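Local coordinates for protein TetR family transcriptional regulator (Chloroflexus aurantiacus, PDB 3NRG) that probably binds cis-regulatory DNA through a helix-turn-helix domain and so controls transcription, as a TetR-type regulator, at residues A[48-51]-A[52-56]; A[3-6]-A[7-11]. One frame throughout, in Å; residues are numbered along the deposited sequence.

Interaction 1: A[48-51]-A[52-56]; sequences GSFY and QYFAD
F50 and F54 meet in a local turn contact, their rings set aslant, at the end of the predicted helix-turn-helix motif, where a short 3-10 turn runs out into the loop before helix 57-78. The turn shows how one carbonyl can close a chain segment. F50 O accepts two backbone N-H groups, from Y53 N at 3.1 Å and from F54 N at 3.1 Å. The Y53 donor stands above the carbonyl plane, whereas F54 N lies in that plane and meets the C=O more nearly head-on, so the two donors approach from distinct directions. One residue earlier, S49 O accepts from Q52 N at 3.1 Å, also from above its carbonyl plane, and Y53 brings CD2 and CE2 close to the same oxygen, which meets the ring obliquely. The hydroxyl of S49 turns elsewhere, to A46 O.

On the buried side, F50 CG lies anti to the backbone N (chi1 173°), which directs the ring toward the residues that follow, so that F54 CD2 sits over one of its faces, 3.9 Å from F50 CE1. The two ring planes are inclined by 34°, neither stacked nor edge-to-face, and L22 of helix 12-28 and C60 of helix 57-78 pack against both rings. D56 O comes to the edge of the F50 ring, while the D56 carboxylate caps D59 N at the start of helix 57-78.

Outward, the Y51 ring receives A55 O at its edge, 3.6 Å from CD1, and Y51 CA makes a CH...O contact with F54 O. The extended Q52 side chain reaches back toward the start of the segment, where a single water donates to G48 O at 2.7 Å and accepts from Q52 NE2 at 3.2 Å.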
loop_
_atom_site.group_PDB
_atom_site.type_symbol
_atom_site.label_atom_id
_atom_site.label_comp_id
_atom_site.label_asym_id
_atom_site.label_seq_id
_atom_site.Cartn_x
_atom_site.Cartn_y
_atom_site.Cartn_z
ATOM N N GLY A 48 7.266 23.506 18.486
ATOM C CA GLY A 48 8.156 22.653 19.271
ATOM C C GLY A 48 7.434 21.557 20.038
ATOM O O GLY A 48 8.078 20.744 20.705
ATOM N N SER A 49 6.079 21.518 19.943
ATOM C CA SER A 49 5.254 20.561 20.687
ATOM C C SER A 49 5.210 19.160 20.049
ATOM O O SER A 49 4.715 18.220 20.681
ATOM C CB SER A 49 3.842 21.106 20.890
ATOM O OG SER A 49 3.126 21.167 19.669
ATOM N N PHE A 50 5.753 19.014 18.815
ATOM C CA PHE A 50 5.814 17.726 18.106
ATOM C C PHE A 50 6.582 16.678 18.923
ATOM O O PHE A 50 6.208 15.505 18.932
ATOM C CB PHE A 50 6.473 17.907 16.718
ATOM C CG PHE A 50 6.749 16.630 15.958
ATOM C CD1 PHE A 50 5.807 16.108 15.078
ATOM C CD2 PHE A 50 7.974 15.975 16.082
ATOM C CE1 PHE A 50 6.069 14.931 14.362
ATOM C CE2 PHE A 50 8.231 14.793 15.375
ATOM C CZ PHE A 50 7.280 14.282 14.516
ATOM N N TYR A 51 7.651 17.107 19.602
ATOM C CA TYR A 51 8.523 16.229 20.378
ATOM C C TYR A 51 7.902 15.742 21.695
ATOM O O TYR A 51 8.468 14.865 22.359
ATOM C CB TYR A 51 9.892 16.881 20.584
ATOM C CG TYR A 51 10.540 17.280 19.276
ATOM C CD1 TYR A 51 11.170 16.334 18.469
ATOM C CD2 TYR A 51 10.467 18.591 18.810
ATOM C CE1 TYR A 51 11.741 16.688 17.251
ATOM C CE2 TYR A 51 11.038 18.959 17.594
ATOM C CZ TYR A 51 11.678 18.003 16.816
ATOM O OH TYR A 51 12.247 18.353 15.616
ATOM N N GLN A 52 6.696 16.244 22.023
ATOM C CA GLN A 52 5.934 15.779 23.178
ATOM C C GLN A 52 5.073 14.571 22.780
ATOM O O GLN A 52 4.526 13.893 23.650
ATOM C CB GLN A 52 5.050 16.902 23.730
ATOM C CG GLN A 52 5.832 17.969 24.483
ATOM C CD GLN A 52 4.931 19.020 25.081
ATOM O OE1 GLN A 52 3.921 18.720 25.727
ATOM N NE2 GLN A 52 5.308 20.275 24.930
ATOM N N TYR A 53 4.969 14.298 21.453
ATOM C CA TYR A 53 4.185 13.189 20.916
ATOM C C TYR A 53 5.080 12.106 20.312
ATOM O O TYR A 53 4.758 10.921 20.403
ATOM C CB TYR A 53 3.169 13.697 19.881
ATOM C CG TYR A 53 2.347 14.867 20.375
ATOM C CD1 TYR A 53 1.501 14.739 21.472
ATOM C CD2 TYR A 53 2.389 16.095 19.726
ATOM C CE1 TYR A 53 0.748 15.817 21.937
ATOM C CE2 TYR A 53 1.629 17.177 20.170
ATOM C CZ TYR A 53 0.807 17.032 21.277
ATOM O OH TYR A 53 0.060 18.095 21.726
ATOM N N PHE A 54 6.204 12.513 19.693
ATOM C CA PHE A 54 7.173 11.594 19.085
ATOM C C PHE A 54 8.594 12.046 19.438
ATOM O O PHE A 54 8.906 13.227 19.297
ATOM C CB PHE A 54 6.989 11.537 17.550
ATOM C CG PHE A 54 5.592 11.182 17.097
ATOM C CD1 PHE A 54 5.199 9.854 16.970
ATOM C CD2 PHE A 54 4.664 12.177 16.800
ATOM C CE1 PHE A 54 3.906 9.528 16.553
ATOM C CE2 PHE A 54 3.368 11.848 16.393
ATOM C CZ PHE A 54 3.001 10.527 16.265
ATOM N N ALA A 55 9.452 11.116 19.913
ATOM C CA ALA A 55 10.836 11.446 20.295
ATOM C C ALA A 55 11.608 12.118 19.144
ATOM O O ALA A 55 12.353 13.073 19.379
ATOM C CB ALA A 55 11.566 10.198 20.764
ATOM N N ASP A 56 11.398 11.639 17.902
ATOM C CA ASP A 56 12.022 12.203 16.700
ATOM C C ASP A 56 11.158 11.917 15.453
ATOM O O ASP A 56 10.106 11.288 15.569
ATOM C CB ASP A 56 13.470 11.663 16.518
ATOM C CG ASP A 56 13.609 10.139 16.517
ATOM O OD1 ASP A 56 12.574 9.443 16.386
ATOM O OD2 ASP A 56 14.754 9.649 16.626
HETATM O O HOH W 1 8.064 19.924 23.253
#

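Interaction 2: A[3-6]-A[7-11]; sequences PTET and FFNLP
With CG set beside the backbone N and opposite the carbonyl carbon (chi1 -65°), F8 turns its ring back along the helix onto P3, while a bend at chi2 (61°) brings the E5 carboxylate round to the same ring. F8 CZ touches P3 CG at 3.7 Å, the ring and the pyrrolidine crossing at a slant. E5 OE2 comes 3.4 Å from F8 CD2, its carboxylate plane not far from parallel to the ring. P3 O and T4 O approach the ring obliquely from the opposite side of its plane to E5 OE2, P3 O near CE2 and T4 O near CD2. F7 CD2 covers one face of the F8 ring near its rim and also touches P3 CB, so the proline lies against both aromatic residues. Replacing F8 by an alanine is likely to leave P3 CG and F7 CD2 without their ring partner and the E5 carboxylate with more freedom to turn.

The polar contacts follow the ends of the short helix. T4 OG1 accepts a weak bond from F7 N at 3.4 Å, although its stronger partner is Q52 O; T4 O receives weak bonds from F7 N and F8 N. At the other end, E5 O is gripped twice by N9, through the backbone N at 2.8 Å and weakly through ND2 at 2.7 Å. The asparagine thereby folds its amide back over the last turn just as its own backbone leaves the helix, and L10 CG packs 3.4 Å from T6 O.

F7 points into the domain, where it meets Y63 edge-to-face and lies against R15, L18 and I19 of helix 12-28. Taken together, this is a short helix with a threonine N-cap, packed through its buried phenylalanine on the predicted DNA-binding domain of a TetR-family protein.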
loop_
_atom_site.group_PDB
_atom_site.type_symbol
_atom_site.label_atom_id
_atom_site.label_comp_id
_atom_site.label_asym_id
_atom_site.label_seq_id
_atom_site.Cartn_x
_atom_site.Cartn_y
_atom_site.Cartn_z
ATOM N N PRO A 3 5.526 5.902 19.980
ATOM C CA PRO A 3 4.993 7.250 20.284
ATOM C C PRO A 3 4.750 7.412 21.782
ATOM O O PRO A 3 4.463 6.427 22.461
ATOM C CB PRO A 3 3.673 7.303 19.498
ATOM C CG PRO A 3 3.766 6.202 18.500
ATOM C CD PRO A 3 4.591 5.134 19.135
ATOM N N THR A 4 4.893 8.645 22.307
ATOM C CA THR A 4 4.738 8.903 23.743
ATOM C C THR A 4 3.318 8.624 24.219
ATOM O O THR A 4 2.375 8.634 23.415
ATOM C CB THR A 4 5.176 10.339 24.104
ATOM O OG1 THR A 4 4.169 11.264 23.692
ATOM C CG2 THR A 4 6.529 10.714 23.507
ATOM N N GLU A 5 3.158 8.415 25.537
ATOM C CA GLU A 5 1.852 8.205 26.149
ATOM C C GLU A 5 1.022 9.493 26.103
ATOM O O GLU A 5 -0.202 9.428 26.123
ATOM C CB GLU A 5 2.003 7.693 27.586
ATOM C CG GLU A 5 1.273 6.384 27.838
ATOM C CD GLU A 5 1.726 5.214 26.987
ATOM O OE1 GLU A 5 2.818 4.668 27.259
ATOM O OE2 GLU A 5 0.999 4.855 26.038
ATOM N N THR A 6 1.699 10.661 25.962
ATOM C CA THR A 6 1.045 11.965 25.822
ATOM C C THR A 6 0.250 12.004 24.509
ATOM O O THR A 6 -0.875 12.503 24.487
ATOM C CB THR A 6 2.090 13.099 25.897
ATOM O OG1 THR A 6 2.949 12.884 27.021
ATOM C CG2 THR A 6 1.449 14.483 25.987
ATOM N N PHE A 7 0.829 11.429 23.426
ATOM C CA PHE A 7 0.178 11.323 22.116
ATOM C C PHE A 7 -1.040 10.421 22.199
ATOM O O PHE A 7 -2.099 10.775 21.679
ATOM C CB PHE A 7 1.170 10.793 21.055
ATOM C CG PHE A 7 0.540 10.423 19.723
ATOM C CD1 PHE A 7 0.160 11.408 18.814
ATOM C CD2 PHE A 7 0.346 9.089 19.372
ATOM C CE1 PHE A 7 -0.442 11.065 17.596
ATOM C CE2 PHE A 7 -0.254 8.750 18.153
ATOM C CZ PHE A 7 -0.640 9.739 17.273
ATOM N N PHE A 8 -0.898 9.252 22.858
ATOM C CA PHE A 8 -1.989 8.284 22.991
ATOM C C PHE A 8 -3.089 8.762 23.933
ATOM O O PHE A 8 -4.246 8.379 23.757
ATOM C CB PHE A 8 -1.458 6.911 23.430
ATOM C CG PHE A 8 -0.556 6.228 22.428
ATOM C CD1 PHE A 8 -1.000 5.959 21.136
ATOM C CD2 PHE A 8 0.702 5.774 22.799
ATOM C CE1 PHE A 8 -0.169 5.317 20.213
ATOM C CE2 PHE A 8 1.520 5.107 21.883
ATOM C CZ PHE A 8 1.076 4.875 20.598
ATOM N N ASN A 9 -2.735 9.607 24.932
ATOM C CA ASN A 9 -3.706 10.132 25.898
ATOM C C ASN A 9 -4.400 11.419 25.422
ATOM O O ASN A 9 -5.183 12.007 26.174
ATOM C CB ASN A 9 -3.075 10.308 27.279
ATOM C CG ASN A 9 -2.898 9.008 28.031
ATOM O OD1 ASN A 9 -3.870 8.332 28.403
ATOM N ND2 ASN A 9 -1.658 8.654 28.317
ATOM N N LEU A 10 -4.154 11.825 24.154
ATOM C CA LEU A 10 -4.806 12.992 23.552
ATOM C C LEU A 10 -6.299 12.718 23.336
ATOM O O LEU A 10 -6.667 11.588 22.998
ATOM C CB LEU A 10 -4.170 13.318 22.186
ATOM C CG LEU A 10 -2.868 14.096 22.183
ATOM C CD1 LEU A 10 -2.257 14.095 20.798
ATOM C CD2 LEU A 10 -3.077 15.532 22.657
ATOM N N PRO A 11 -7.179 13.752 23.419
ATOM C CA PRO A 11 -8.593 13.522 23.068
ATOM C C PRO A 11 -8.711 13.097 21.599
ATOM O O PRO A 11 -7.952 13.589 20.757
ATOM C CB PRO A 11 -9.254 14.881 23.331
ATOM C CG PRO A 11 -8.145 15.870 23.285
ATOM C CD PRO A 11 -6.924 15.166 23.770
#

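In the fold
From the N terminus the chain first makes interaction 2, a single turn of helix 5-8 that closes before helix 12-28 begins. It then runs through helices 12-28 and 36-43 and reaches interaction 1 in the loop before helix 57-78. The two contacts are in series, neither nested nor crossed, yet they touch, with centres about 11 Å apart. T4 joins them: its N bonds to Y53 O, and its OG1 to Q52 O. Beside these bonds, F7 meets F54, and L10 packs on Y53. The N-terminal segment is thus fastened to the turn that ends the predicted helix-turn-helix, with helices 12-28 and 57-78 packed against both.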